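Local coordinates for protein alkylpurine DNA glycosylase AlkC (Pseudomonas fluorescens, PDB 5VHV) that excises alkylated purine bases from damaged DNA as a base excision repair glycosylase that works without flipping the damaged nucleotide out of the helix, at residues D170-A175 / P205-S210; D199-H204 / R231-Q236; S210-W215 / L242-A247. All coordinates share one frame; numbering follows the deposited sequence.

Interaction 1 (D170-A175 / P205-S210); sequences DPELCA and PEWVLS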
ATOM      1  N   ASP A 170      18.115   1.085   7.168  1.00 21.57           N
ATOM      2  CA  ASP A 170      18.253   1.294   8.612  1.00 23.95           C
ATOM      3  C   ASP A 170      16.897   1.538   9.252  1.00 22.78           C
ATOM      4  O   ASP A 170      16.445   2.684   9.369  1.00 18.64           O
ATOM      5  CB  ASP A 170      19.190   2.461   8.906  1.00 24.28           C
ATOM      6  CG  ASP A 170      19.461   2.627  10.380  1.00 25.71           C
ATOM      7  OD1 ASP A 170      18.943   1.836  11.194  1.00 25.72           O
ATOM      8  OD2 ASP A 170      20.204   3.560  10.729  1.00 32.35           O
ATOM      9  N   PRO A 171      16.234   0.480   9.726  1.00 20.14           N
ATOM     10  CA  PRO A 171      14.931   0.663  10.387  1.00 19.13           C
ATOM     11  C   PRO A 171      14.977   1.481  11.665  1.00 17.42           C
ATOM     12  O   PRO A 171      13.909   1.892  12.143  1.00 19.02           O
ATOM     13  CB  PRO A 171      14.477  -0.779  10.693  1.00 22.24           C
ATOM     14  CG  PRO A 171      15.381  -1.663   9.975  1.00 27.90           C
ATOM     15  CD  PRO A 171      16.638  -0.933   9.663  1.00 25.52           C
ATOM     16  N   GLU A 172      16.147   1.680  12.280  1.00 19.25           N
ATOM     17  CA  GLU A 172      16.168   2.516  13.472  1.00 21.64           C
ATOM     18  C   GLU A 172      15.873   3.983  13.165  1.00 19.78           C
ATOM     19  O   GLU A 172      15.524   4.727  14.087  1.00 24.76           O
ATOM     20  CB  GLU A 172      17.511   2.412  14.208  1.00 23.84           C
ATOM     21  CG  GLU A 172      17.817   1.026  14.751  1.00 28.58           C
ATOM     22  CD  GLU A 172      16.809   0.515  15.774  1.00 28.04           C
ATOM     23  OE1 GLU A 172      16.806  -0.711  16.036  1.00 30.34           O
ATOM     24  OE2 GLU A 172      16.020   1.315  16.330  1.00 32.91           O
ATOM     25  N   LEU A 173      15.983   4.429  11.906  1.00 19.39           N
ATOM     26  CA  LEU A 173      15.842   5.859  11.651  1.00 21.16           C
ATOM     27  C   LEU A 173      14.424   6.319  11.949  1.00 20.78           C
ATOM     28  O   LEU A 173      14.218   7.335  12.623  1.00 19.94           O
ATOM     29  CB  LEU A 173      16.218   6.200  10.206  1.00 17.17           C
ATOM     30  CG  LEU A 173      17.685   5.931   9.863  1.00 18.02           C
ATOM     31  CD1 LEU A 173      17.899   6.071   8.371  1.00 20.99           C
ATOM     32  CD2 LEU A 173      18.630   6.863  10.619  1.00 25.50           C
ATOM     33  N   CYS A 174      13.438   5.585  11.442  1.00 19.04           N
ATOM     34  CA  CYS A 174      12.026   5.918  11.598  1.00 17.45           C
ATOM     35  C   CYS A 174      11.362   5.161  12.742  1.00 17.79           C
ATOM     36  O   CYS A 174      10.144   5.259  12.905  1.00 17.55           O
ATOM     37  CB  CYS A 174      11.277   5.645  10.287  1.00 18.01           C
ATOM     38  SG  CYS A 174      11.821   6.662   8.919  1.00 20.86           S
ATOM     39  N   ALA A 175      12.132   4.418  13.550  1.00 18.61           N
ATOM     40  CA  ALA A 175      11.532   3.580  14.581  1.00 18.63           C
ATOM     41  C   ALA A 175      10.667   4.380  15.556  1.00 20.17           C
ATOM     42  O   ALA A 175       9.588   3.917  15.947  1.00 19.63           O
ATOM     43  CB  ALA A 175      12.617   2.824  15.347  1.00 19.81           C
ATOM     44  N   PRO A 205      13.248  -8.654   8.174  1.00 20.65           N
ATOM     45  CA  PRO A 205      12.144  -9.334   8.861  1.00 21.00           C
ATOM     46  C   PRO A 205      12.383  -9.531  10.343  1.00 22.86           C
ATOM     47  O   PRO A 205      11.456  -9.340  11.141  1.00 22.46           O
ATOM     48  CB  PRO A 205      12.047 -10.676   8.113  1.00 21.01           C
ATOM     49  CG  PRO A 205      13.374 -10.874   7.483  1.00 26.76           C
ATOM     50  CD  PRO A 205      13.824  -9.489   7.109  1.00 20.96           C
ATOM     51  N   GLU A 206      13.599  -9.918  10.743  1.00 22.30           N
ATOM     52  CA  GLU A 206      13.854 -10.184  12.157  1.00 23.86           C
ATOM     53  C   GLU A 206      13.700  -8.929  12.994  1.00 23.62           C
ATOM     54  O   GLU A 206      13.294  -9.007  14.160  1.00 25.12           O
ATOM     55  CB  GLU A 206      15.258 -10.760  12.345  1.00 28.05           C
ATOM     56  CG  GLU A 206      15.446 -12.128  11.709  1.00 35.84           C
ATOM     57  CD  GLU A 206      16.881 -12.627  11.776  1.00 68.78           C
ATOM     58  OE1 GLU A 206      17.794 -11.810  12.015  0.57 78.96           O
ATOM     59  OE2 GLU A 206      17.094 -13.844  11.589  0.64 76.57           O
ATOM     60  N   TRP A 207      14.017  -7.769  12.422  1.00 23.66           N
ATOM     61  CA  TRP A 207      13.868  -6.521  13.160  1.00 23.33           C
ATOM     62  C   TRP A 207      12.405  -6.247  13.478  1.00 23.44           C
ATOM     63  O   TRP A 207      12.069  -5.849  14.601  1.00 24.93           O
ATOM     64  CB  TRP A 207      14.469  -5.362  12.365  1.00 23.94           C
ATOM     65  CG  TRP A 207      14.483  -4.080  13.123  1.00 24.73           C
ATOM     66  CD1 TRP A 207      15.517  -3.584  13.876  1.00 27.54           C
ATOM     67  CD2 TRP A 207      13.429  -3.115  13.204  1.00 22.20           C
ATOM     68  NE1 TRP A 207      15.163  -2.376  14.418  1.00 28.21           N
ATOM     69  CE2 TRP A 207      13.886  -2.067  14.030  1.00 27.52           C
ATOM     70  CE3 TRP A 207      12.143  -3.037  12.668  1.00 21.59           C
ATOM     71  CZ2 TRP A 207      13.098  -0.959  14.336  1.00 27.48           C
ATOM     72  CZ3 TRP A 207      11.360  -1.936  12.972  1.00 22.37           C
ATOM     73  CH2 TRP A 207      11.846  -0.909  13.799  1.00 23.67           C
ATOM     74  N   VAL A 208      11.518  -6.458  12.502  1.00 23.40           N
ATOM     75  CA  VAL A 208      10.088  -6.281  12.737  1.00 21.07           C
ATOM     76  C   VAL A 208       9.579  -7.314  13.739  1.00 20.94           C
ATOM     77  O   VAL A 208       8.773  -6.995  14.618  1.00 21.04           O
ATOM     78  CB  VAL A 208       9.318  -6.370  11.408  1.00 20.39           C
ATOM     79  CG1 VAL A 208       7.813  -6.357  11.648  1.00 18.97           C
ATOM     80  CG2 VAL A 208       9.731  -5.257  10.446  1.00 20.42           C
ATOM     81  N   LEU A 209      10.021  -8.567  13.611  1.00 19.92           N
ATOM     82  CA  LEU A 209       9.564  -9.609  14.522  1.00 20.49           C
ATOM     83  C   LEU A 209       9.982  -9.299  15.950  1.00 21.50           C
ATOM     84  O   LEU A 209       9.175  -9.388  16.882  1.00 24.69           O
ATOM     85  CB  LEU A 209      10.108 -10.971  14.086  1.00 21.24           C
ATOM     86  CG  LEU A 209       9.511 -11.492  12.774  1.00 19.09           C
ATOM     87  CD1 LEU A 209      10.428 -12.581  12.178  1.00 23.92           C
ATOM     88  CD2 LEU A 209       8.103 -12.030  12.992  1.00 22.30           C
ATOM     89  N   SER A 210      11.241  -8.908  16.139  1.00 23.50           N
ATOM     90  CA  SER A 210      11.695  -8.536  17.469  1.00 25.22           C
ATOM     91  C   SER A 210      10.902  -7.351  18.007  1.00 25.06           C
ATOM     92  O   SER A 210      10.519  -7.332  19.187  1.00 25.46           O
ATOM     93  CB  SER A 210      13.190  -8.226  17.441  1.00 30.26           C
ATOM     94  OG  SER A 210      13.940  -9.408  17.221  1.00 29.31           O
TER

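Interaction 2 (D199-H204 / R231-Q236); sequences DITKDH and RSLIKQ. With nucleotides of chain C.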
ATOM      1  N   ASP A 199       6.536  -3.203   4.654  1.00 14.26           N
ATOM      2  CA  ASP A 199       7.691  -2.836   3.821  1.00 14.04           C
ATOM      3  C   ASP A 199       9.009  -3.296   4.454  1.00 14.88           C
ATOM      4  O   ASP A 199       9.900  -3.810   3.775  1.00 16.66           O
ATOM      5  CB  ASP A 199       7.791  -1.316   3.617  1.00 16.02           C
ATOM      6  CG  ASP A 199       6.745  -0.719   2.688  1.00 16.23           C
ATOM      7  OD1 ASP A 199       5.875  -1.401   2.107  1.00 15.70           O
ATOM      8  OD2 ASP A 199       6.840   0.518   2.538  1.00 15.37           O
ATOM      9  N   ILE A 200       9.183  -3.023   5.746  1.00 14.83           N
ATOM     10  CA  ILE A 200      10.442  -3.360   6.407  1.00 14.67           C
ATOM     11  C   ILE A 200      10.664  -4.857   6.377  1.00 16.03           C
ATOM     12  O   ILE A 200      11.809  -5.316   6.264  1.00 18.30           O
ATOM     13  CB  ILE A 200      10.470  -2.827   7.852  1.00 14.91           C
ATOM     14  CG1 ILE A 200      10.319  -1.298   7.857  1.00 15.43           C
ATOM     15  CG2 ILE A 200      11.764  -3.223   8.564  1.00 19.00           C
ATOM     16  CD1 ILE A 200      10.168  -0.718   9.253  1.00 20.18           C
ATOM     17  N   THR A 201       9.587  -5.645   6.464  1.00 16.19           N
ATOM     18  CA  THR A 201       9.785  -7.083   6.517  1.00 14.50           C
ATOM     19  C   THR A 201      10.404  -7.606   5.233  1.00 19.49           C
ATOM     20  O   THR A 201      10.933  -8.726   5.239  1.00 19.47           O
ATOM     21  CB  THR A 201       8.492  -7.883   6.802  1.00 16.19           C
ATOM     22  OG1 THR A 201       7.574  -7.814   5.704  1.00 16.76           O
ATOM     23  CG2 THR A 201       7.816  -7.463   8.092  1.00 19.30           C
ATOM     24  N   LYS A 202      10.345  -6.836   4.136  1.00 17.81           N
ATOM     25  CA  LYS A 202      10.945  -7.297   2.885  1.00 15.77           C
ATOM     26  C   LYS A 202      12.465  -7.317   2.972  1.00 21.57           C
ATOM     27  O   LYS A 202      13.116  -8.072   2.242  1.00 21.72           O
ATOM     28  CB  LYS A 202      10.511  -6.417   1.707  1.00 17.01           C
ATOM     29  CG  LYS A 202       8.968  -6.278   1.550  1.00 24.43           C
ATOM     30  CD  LYS A 202       8.210  -7.581   1.742  1.00 38.89           C
ATOM     31  CE  LYS A 202       6.693  -7.374   1.584  1.00 30.27           C
ATOM     32  NZ  LYS A 202       6.378  -6.835   0.228  1.00 25.33           N
ATOM     33  N   ASP A 203      13.043  -6.490   3.830  1.00 18.23           N
ATOM     34  CA  ASP A 203      14.494  -6.377   3.951  1.00 20.04           C
ATOM     35  C   ASP A 203      15.031  -6.695   5.333  1.00 22.21           C
ATOM     36  O   ASP A 203      16.192  -7.089   5.438  1.00 23.71           O
ATOM     37  CB  ASP A 203      14.954  -4.969   3.574  1.00 23.17           C
ATOM     38  CG  ASP A 203      14.787  -4.697   2.103  1.00 26.24           C
ATOM     39  OD1 ASP A 203      15.424  -5.413   1.314  1.00 32.41           O
ATOM     40  OD2 ASP A 203      13.997  -3.819   1.748  1.00 24.23           O
ATOM     41  N   HIS A 204      14.247  -6.502   6.397  1.00 17.97           N
ATOM     42  CA  HIS A 204      14.716  -6.747   7.765  1.00 20.78           C
ATOM     43  C   HIS A 204      13.615  -7.429   8.563  1.00 20.88           C
ATOM     44  O   HIS A 204      13.085  -6.872   9.532  1.00 18.87           O
ATOM     45  CB  HIS A 204      15.149  -5.442   8.430  1.00 23.15           C
ATOM     46  CG  HIS A 204      16.165  -4.682   7.646  1.00 24.84           C
ATOM     47  ND1 HIS A 204      17.510  -4.983   7.686  1.00 27.58           N
ATOM     48  CD2 HIS A 204      16.034  -3.647   6.785  1.00 23.26           C
ATOM     49  CE1 HIS A 204      18.164  -4.156   6.892  1.00 30.97           C
ATOM     50  NE2 HIS A 204      17.292  -3.335   6.336  1.00 27.07           N
ATOM     51  N   ARG A 231       1.737  -9.554   7.577  1.00 18.53           N
ATOM     52  CA  ARG A 231       0.950 -10.353   6.636  1.00 14.92           C
ATOM     53  C   ARG A 231       1.815 -11.094   5.627  1.00 17.25           C
ATOM     54  O   ARG A 231       1.456 -12.207   5.218  1.00 16.28           O
ATOM     55  CB  ARG A 231      -0.065  -9.466   5.930  1.00 13.46           C
ATOM     56  CG  ARG A 231       0.514  -8.412   4.956  1.00 13.98           C
ATOM     57  CD  ARG A 231      -0.623  -7.501   4.557  1.00 20.61           C
ATOM     58  NE  ARG A 231      -0.339  -6.544   3.501  1.00 15.58           N
ATOM     59  CZ  ARG A 231       0.036  -5.283   3.691  1.00 15.21           C
ATOM     60  NH1 ARG A 231       0.262  -4.819   4.904  1.00 14.83           N
ATOM     61  NH2 ARG A 231       0.160  -4.478   2.648  1.00 15.80           N
ATOM     62  N   SER A 232       2.935 -10.508   5.191  1.00 16.14           N
ATOM     63  CA  SER A 232       3.788 -11.205   4.235  1.00 16.20           C
ATOM     64  C   SER A 232       4.527 -12.348   4.917  1.00 14.48           C
ATOM     65  O   SER A 232       4.599 -13.462   4.388  1.00 17.54           O
ATOM     66  CB  SER A 232       4.772 -10.220   3.580  1.00 16.79           C
ATOM     67  OG  SER A 232       4.077  -9.188   2.889  1.00 16.64           O
ATOM     68  N   LEU A 233       5.042 -12.111   6.122  1.00 16.09           N
ATOM     69  CA  LEU A 233       5.733 -13.183   6.834  1.00 18.16           C
ATOM     70  C   LEU A 233       4.780 -14.317   7.197  1.00 17.22           C
ATOM     71  O   LEU A 233       5.180 -15.485   7.180  1.00 17.51           O
ATOM     72  CB  LEU A 233       6.414 -12.635   8.087  1.00 15.20           C
ATOM     73  CG  LEU A 233       7.517 -11.593   7.830  1.00 16.81           C
ATOM     74  CD1 LEU A 233       8.170 -11.119   9.135  1.00 17.20           C
ATOM     75  CD2 LEU A 233       8.582 -12.150   6.904  1.00 21.96           C
ATOM     76  N   ILE A 234       3.524 -13.995   7.496  1.00 17.22           N
ATOM     77  CA  ILE A 234       2.546 -15.042   7.795  1.00 15.95           C
ATOM     78  C   ILE A 234       2.322 -15.921   6.572  1.00 17.73           C
ATOM     79  O   ILE A 234       2.248 -17.151   6.685  1.00 17.72           O
ATOM     80  CB  ILE A 234       1.228 -14.418   8.300  1.00 18.43           C
ATOM     81  CG1 ILE A 234       1.425 -13.857   9.716  1.00 17.88           C
ATOM     82  CG2 ILE A 234       0.059 -15.449   8.310  1.00 19.41           C
ATOM     83  CD1 ILE A 234       0.361 -12.900  10.128  1.00 20.58           C
ATOM     84  N   LYS A 235       2.179 -15.305   5.394  1.00 16.19           N
ATOM     85  CA  LYS A 235       2.015 -16.074   4.164  1.00 15.67           C
ATOM     86  C   LYS A 235       3.232 -16.942   3.883  1.00 15.54           C
ATOM     87  O   LYS A 235       3.098 -18.053   3.350  1.00 17.87           O
ATOM     88  CB  LYS A 235       1.735 -15.122   2.996  1.00 13.92           C
ATOM     89  CG  LYS A 235       0.304 -14.615   2.980  1.00 14.26           C
ATOM     90  CD  LYS A 235      -0.020 -13.839   1.717  1.00 13.26           C
ATOM     91  CE  LYS A 235       0.753 -12.517   1.679  1.00 15.57           C
ATOM     92  NZ  LYS A 235       0.387 -11.716   0.453  1.00 16.37           N
ATOM     93  N   GLN A 236       4.427 -16.463   4.247  1.00 15.64           N
ATOM     94  CA  GLN A 236       5.659 -17.229   4.099  1.00 17.27           C
ATOM     95  C   GLN A 236       5.777 -18.353   5.112  1.00 19.81           C
ATOM     96  O   GLN A 236       6.718 -19.142   5.022  1.00 21.75           O
ATOM     97  CB  GLN A 236       6.869 -16.308   4.241  1.00 19.85           C
ATOM     98  CG  GLN A 236       7.043 -15.308   3.122  1.00 26.35           C
ATOM     99  CD  GLN A 236       8.094 -14.262   3.490  1.00 29.34           C
ATOM    100  OE1 GLN A 236       9.027 -14.538   4.254  1.00 31.88           O
ATOM    101  NE2 GLN A 236       7.921 -13.055   2.983  1.00 32.63           N
TER
ATOM    102  P    DA C   6       2.919  -6.525  -0.857  1.00 17.88           P
ATOM    103  OP1  DA C   6       3.691  -6.274   0.402  1.00 21.13           O
ATOM    104  OP2  DA C   6       1.899  -7.587  -0.930  1.00 17.48           O
ATOM    105  O5'  DA C   6       2.196  -5.212  -1.372  1.00 17.10           O
ATOM    106  C5'  DA C   6       2.828  -3.940  -1.222  1.00 18.32           C
ATOM    107  C4'  DA C   6       2.041  -2.883  -1.956  1.00 17.80           C
ATOM    108  O4'  DA C   6       2.057  -3.175  -3.375  1.00 18.92           O
ATOM    109  C3'  DA C   6       0.547  -2.802  -1.555  1.00 18.36           C
ATOM    110  O3'  DA C   6       0.224  -1.515  -1.030  1.00 18.47           O
ATOM    111  C2'  DA C   6      -0.199  -3.062  -2.844  1.00 20.04           C
ATOM    112  C1'  DA C   6       0.831  -2.733  -3.895  1.00 19.08           C
ATOM    113  N9   DA C   6       0.547  -3.345  -5.180  1.00 19.63           N
ATOM    114  C8   DA C   6       0.216  -4.647  -5.430  1.00 20.65           C
ATOM    115  N7   DA C   6      -0.050  -4.888  -6.690  1.00 23.58           N
ATOM    116  C5   DA C   6       0.080  -3.649  -7.292  1.00 18.52           C
ATOM    117  C6   DA C   6      -0.094  -3.214  -8.614  1.00 15.31           C
ATOM    118  N6   DA C   6      -0.448  -4.035  -9.623  1.00 20.56           N
ATOM    119  N1   DA C   6       0.142  -1.908  -8.882  1.00 18.15           N
ATOM    120  C2   DA C   6       0.497  -1.098  -7.878  1.00 22.05           C
ATOM    121  N3   DA C   6       0.669  -1.393  -6.590  1.00 18.47           N
ATOM    122  C4   DA C   6       0.446  -2.693  -6.364  1.00 18.11           C
TER
HETATM  123  O   HOH W   1       5.073  -9.093   6.767  1.00 17.05           O

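Interaction 3 (S210-W215 / L242-A247); sequences SLIEGW and LTLMGA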
ATOM      1  N   SER A 210      11.241  -8.908  16.139  1.00 23.50           N
ATOM      2  CA  SER A 210      11.695  -8.536  17.469  1.00 25.22           C
ATOM      3  C   SER A 210      10.902  -7.351  18.007  1.00 25.06           C
ATOM      4  O   SER A 210      10.519  -7.332  19.187  1.00 25.46           O
ATOM      5  CB  SER A 210      13.190  -8.226  17.441  1.00 30.26           C
ATOM      6  OG  SER A 210      13.940  -9.408  17.221  1.00 29.31           O
ATOM      7  N   LEU A 211      10.663  -6.343  17.162  1.00 24.61           N
ATOM      8  CA  LEU A 211       9.890  -5.178  17.582  1.00 23.04           C
ATOM      9  C   LEU A 211       8.521  -5.590  18.095  1.00 23.18           C
ATOM     10  O   LEU A 211       8.128  -5.237  19.212  1.00 22.40           O
ATOM     11  CB  LEU A 211       9.736  -4.203  16.410  1.00 22.61           C
ATOM     12  CG  LEU A 211       9.049  -2.866  16.719  1.00 25.95           C
ATOM     13  CD1 LEU A 211       9.994  -1.952  17.514  1.00 27.70           C
ATOM     14  CD2 LEU A 211       8.564  -2.172  15.440  1.00 26.08           C
ATOM     15  N   ILE A 212       7.776  -6.350  17.288  1.00 22.36           N
ATOM     16  CA  ILE A 212       6.405  -6.670  17.653  1.00 20.13           C
ATOM     17  C   ILE A 212       6.367  -7.667  18.810  1.00 26.01           C
ATOM     18  O   ILE A 212       5.420  -7.677  19.610  1.00 22.94           O
ATOM     19  CB  ILE A 212       5.649  -7.143  16.396  1.00 18.37           C
ATOM     20  CG1 ILE A 212       5.603  -6.016  15.364  1.00 24.29           C
ATOM     21  CG2 ILE A 212       4.243  -7.570  16.747  1.00 21.53           C
ATOM     22  CD1 ILE A 212       4.927  -6.416  14.038  1.00 21.37           C
ATOM     23  N   GLU A 213       7.417  -8.467  18.978  1.00 21.69           N
ATOM     24  CA  GLU A 213       7.493  -9.302  20.165  1.00 22.51           C
ATOM     25  C   GLU A 213       7.601  -8.474  21.449  1.00 26.90           C
ATOM     26  O   GLU A 213       7.381  -9.011  22.538  1.00 25.58           O
ATOM     27  CB  GLU A 213       8.673 -10.273  20.030  1.00 29.23           C
ATOM     28  CG  GLU A 213       8.358 -11.408  19.048  1.00 26.13           C
ATOM     29  CD  GLU A 213       9.563 -12.222  18.638  1.00 32.22           C
ATOM     30  OE1 GLU A 213      10.692 -11.902  19.065  1.00 28.71           O
ATOM     31  OE2 GLU A 213       9.367 -13.186  17.865  1.00 29.29           O
ATOM     32  N   GLY A 214       7.930  -7.187  21.348  1.00 25.01           N
ATOM     33  CA  GLY A 214       7.943  -6.300  22.494  1.00 32.34           C
ATOM     34  C   GLY A 214       6.657  -5.526  22.697  1.00 29.12           C
ATOM     35  O   GLY A 214       6.535  -4.765  23.662  1.00 29.10           O
ATOM     36  N   TRP A 215       5.680  -5.719  21.822  1.00 25.55           N
ATOM     37  CA  TRP A 215       4.440  -4.960  21.849  1.00 28.81           C
ATOM     38  C   TRP A 215       3.411  -5.627  22.746  1.00 29.97           C
ATOM     39  O   TRP A 215       3.452  -6.832  23.005  1.00 30.38           O
ATOM     40  CB  TRP A 215       3.857  -4.837  20.443  1.00 22.89           C
ATOM     41  CG  TRP A 215       4.474  -3.829  19.592  1.00 20.47           C
ATOM     42  CD1 TRP A 215       5.571  -3.059  19.859  1.00 24.47           C
ATOM     43  CD2 TRP A 215       4.024  -3.464  18.293  1.00 24.67           C
ATOM     44  NE1 TRP A 215       5.824  -2.221  18.792  1.00 24.76           N
ATOM     45  CE2 TRP A 215       4.886  -2.458  17.817  1.00 25.73           C
ATOM     46  CE3 TRP A 215       2.958  -3.883  17.488  1.00 26.79           C
ATOM     47  CZ2 TRP A 215       4.719  -1.868  16.568  1.00 24.37           C
ATOM     48  CZ3 TRP A 215       2.798  -3.307  16.245  1.00 22.99           C
ATOM     49  CH2 TRP A 215       3.675  -2.307  15.795  1.00 24.27           C
ATOM     50  N   LEU A 242       3.674 -16.333  12.902  1.00 21.27           N
ATOM     51  CA  LEU A 242       2.485 -17.104  13.239  1.00 21.42           C
ATOM     52  C   LEU A 242       2.287 -17.186  14.751  1.00 22.31           C
ATOM     53  O   LEU A 242       1.151 -17.141  15.242  1.00 23.00           O
ATOM     54  CB  LEU A 242       2.587 -18.504  12.629  1.00 20.13           C
ATOM     55  CG  LEU A 242       2.319 -18.511  11.114  1.00 20.18           C
ATOM     56  CD1 LEU A 242       2.904 -19.767  10.448  1.00 24.51           C
ATOM     57  CD2 LEU A 242       0.833 -18.415  10.864  1.00 23.52           C
ATOM     58  N   THR A 243       3.380 -17.305  15.504  1.00 23.12           N
ATOM     59  CA  THR A 243       3.270 -17.395  16.954  1.00 27.86           C
ATOM     60  C   THR A 243       2.680 -16.113  17.529  1.00 31.14           C
ATOM     61  O   THR A 243       1.868 -16.152  18.464  1.00 25.21           O
ATOM     62  CB  THR A 243       4.645 -17.690  17.567  1.00 24.28           C
ATOM     63  OG1 THR A 243       5.116 -18.976  17.133  1.00 24.37           O
ATOM     64  CG2 THR A 243       4.585 -17.701  19.110  1.00 28.00           C
ATOM     65  N   LEU A 244       3.071 -14.962  16.986  1.00 26.22           N
ATOM     66  CA  LEU A 244       2.467 -13.713  17.438  1.00 22.43           C
ATOM     67  C   LEU A 244       0.966 -13.699  17.180  1.00 26.35           C
ATOM     68  O   LEU A 244       0.223 -13.055  17.916  1.00 24.42           O
ATOM     69  CB  LEU A 244       3.150 -12.513  16.750  1.00 21.55           C
ATOM     70  CG  LEU A 244       4.518 -12.169  17.330  1.00 23.32           C
ATOM     71  CD1 LEU A 244       5.288 -11.317  16.348  1.00 23.33           C
ATOM     72  CD2 LEU A 244       4.382 -11.456  18.666  1.00 25.22           C
ATOM     73  N   MET A 245       0.501 -14.414  16.154  1.00 23.53           N
ATOM     74  CA  MET A 245      -0.922 -14.508  15.862  1.00 26.91           C
ATOM     75  C   MET A 245      -1.615 -15.643  16.609  1.00 23.83           C
ATOM     76  O   MET A 245      -2.814 -15.859  16.401  1.00 27.04           O
ATOM     77  CB  MET A 245      -1.129 -14.683  14.350  1.00 23.60           C
ATOM     78  CG  MET A 245      -0.539 -13.549  13.530  1.00 26.64           C
ATOM     79  SD  MET A 245      -1.394 -12.004  13.861  1.00 28.79           S
ATOM     80  CE  MET A 245      -0.289 -11.176  14.985  1.00 26.37           C
ATOM     81  N   GLY A 246      -0.908 -16.352  17.482  1.00 23.91           N
ATOM     82  CA  GLY A 246      -1.490 -17.462  18.209  1.00 25.91           C
ATOM     83  C   GLY A 246      -1.629 -18.744  17.427  1.00 26.64           C
ATOM     84  O   GLY A 246      -2.283 -19.682  17.915  1.00 25.58           O
ATOM     85  N   ALA A 247      -1.002 -18.826  16.250  1.00 24.78           N
ATOM     86  CA  ALA A 247      -1.112 -19.962  15.341  1.00 24.72           C
ATOM     87  C   ALA A 247       0.262 -20.518  14.963  1.00 22.52           C
ATOM     88  O   ALA A 247       0.474 -20.988  13.841  1.00 23.23           O
ATOM     89  CB  ALA A 247      -1.891 -19.553  14.091  1.00 29.12           C
TER

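Interaction 1 (D170-A175 / P205-S210)
A CH-pi contact from a proline and an indole-carboxylate hydrogen bond join P171 and E172, in the type I turn from D170 to L173, to W207 on helix 205-213. P171 lies over one face of the indole: its CB sits 3.6 Å from the centroid of the W207 six-membered ring, only 12° off the ring normal. CG of the same proline reaches toward the five-membered ring, 4.0 Å from W207 CD2. At the ring edge, W207 NE1 donates to E172 OE1 over 2.8 Å in an almost straight bond (178°). The acceptor lies in the indole plane, yet the carboxylate is turned steeply against the ring, and the N-H meets OE1 from above the carboxylate plane. A bend at chi2 of E172 (-61°) folds its chain back to bring OE1 there. The tryptophan thus reaches from helix 205-213 to the loop between helices 165-169 and 175-181, within the HEAT-like alpha-solenoid known for the DNA_alkylation family. Cutting W207 back to an alanine would probably leave a gap beside P171 and the E172 carboxylate without its indole donor. Within the loop, D170 OD1 accepts from E172 N (3.0 Å), an Asx turn, and L173 N bonds to D170 O. A175 adds its methyl at the far rim of the indole, CB 3.9 Å from W207 CZ2. W207 also touches I200 of helix 187-201, while P171 packs on H204.

Interaction 2 (D199-H204 / R231-Q236)
T201 and L233 make the apolar part of this buried contact between the end of helix 187-201 and helix 231-235. T201 CG2 lies 3.8 Å from L233 CD1, and its CB is about as close to the leucine CG, so the threonine flank crosses the isobutyl group at a slant. Chi1 of T201 (68°) sets OG1 between the backbone N and the carbonyl carbon and CG2 beside the backbone N, which aims the methyl at L233 and the hydroxyl at a bound water. L233 continues into the side of helix 205-213, where it meets P205 and L209.

The polar part runs through that water. Water 1 donates to T201 OG1 (3.0 Å) and accepts from the backbone N of L233 (3.1 Å), tying the two segments together where no direct hydrogen bond spans them. The threonine hydroxyl also bonds to N198 O, and S232 OG to N198 OD1, so one asparagine serves both sides of the contact.

The charged part faces the DNA. K202, its chain bent at chi2 and again at chi4 (59°), carries CE past S232 OG at 3.4 Å, and NZ then hydrogen-bonds OP1 of DA6 of chain C at 2.8 Å. S232 OG itself stays 3.9 Å from that OP1. NZ has a second, weak bond to another phosphate of the DNA, and R231 packs on a modified base.

The lysine probably neutralises part of the backbone charge at this phosphate, and its methylene packing on S232 probably helps to steer NZ there, next to the apolar and water-mediated contacts of T201 and L233.

Interaction 3 (S210-W215 / L242-A247)
With chi1 of L244 at -77° and chi2 at 162°, CG stands beside the backbone N, and both methyls of the leucine reach the last turn of helix 205-213. On that helix, I212 holds CG2 anti to its own backbone N, turned to the incoming leucine. L244 CD1 meets I212 CG2 at 3.9 Å, the two side chains crossing at a slant, and also borders E213 CG, while CD2 lies 4.0 Å from E213 CG and close to I212 O. E213 contributes through its aliphatic part, its chain running across L244 almost perpendicularly and staying extended beyond CG. That extension carries the carboxylate on to R240, near the start of helix 239-244, with which OE1 forms a salt bridge; apolar and ionic contacts therefore tie the same two helices. Helix 239-244 ends directly after L244 in a Schellman motif: G246 takes a positive phi of 78°, with A247 N bonded to L242 O and G246 N to T243 O. Within segment 210-215, I212 CG1 lies 3.9 Å above the plane of W215, offset toward its rim. Around the contact, L230 touches both I212 and L244, A226 of helix 220-229 packs on I212, and W215 reaches L197 of helix 187-201. Beyond the Schellman turn, A247 meets N348, in the loop between strands 339-347 and 350-359.

Helix 205-213 gives its first half to interaction 1 and its end to interaction 3, the two sharing S210 with centres about 14 Å apart. The centre of interaction 2 lies about 12 Å from that of the first and about 13 Å from that of the third. Along the chain, interactions 1 and 3 follow in series, while interaction 2 crosses both. Packing of V208 on I200 and T201 links interaction 2 to interaction 1, and that of I234 on M245 and L242 links it to interaction 3. Together they join the loop after helix 165-169 and helices 187-201, 205-213, 231-235 and 239-244; interaction 2 contacts the DNA through K202, and interaction 3 lies toward the C-terminal beta sheet.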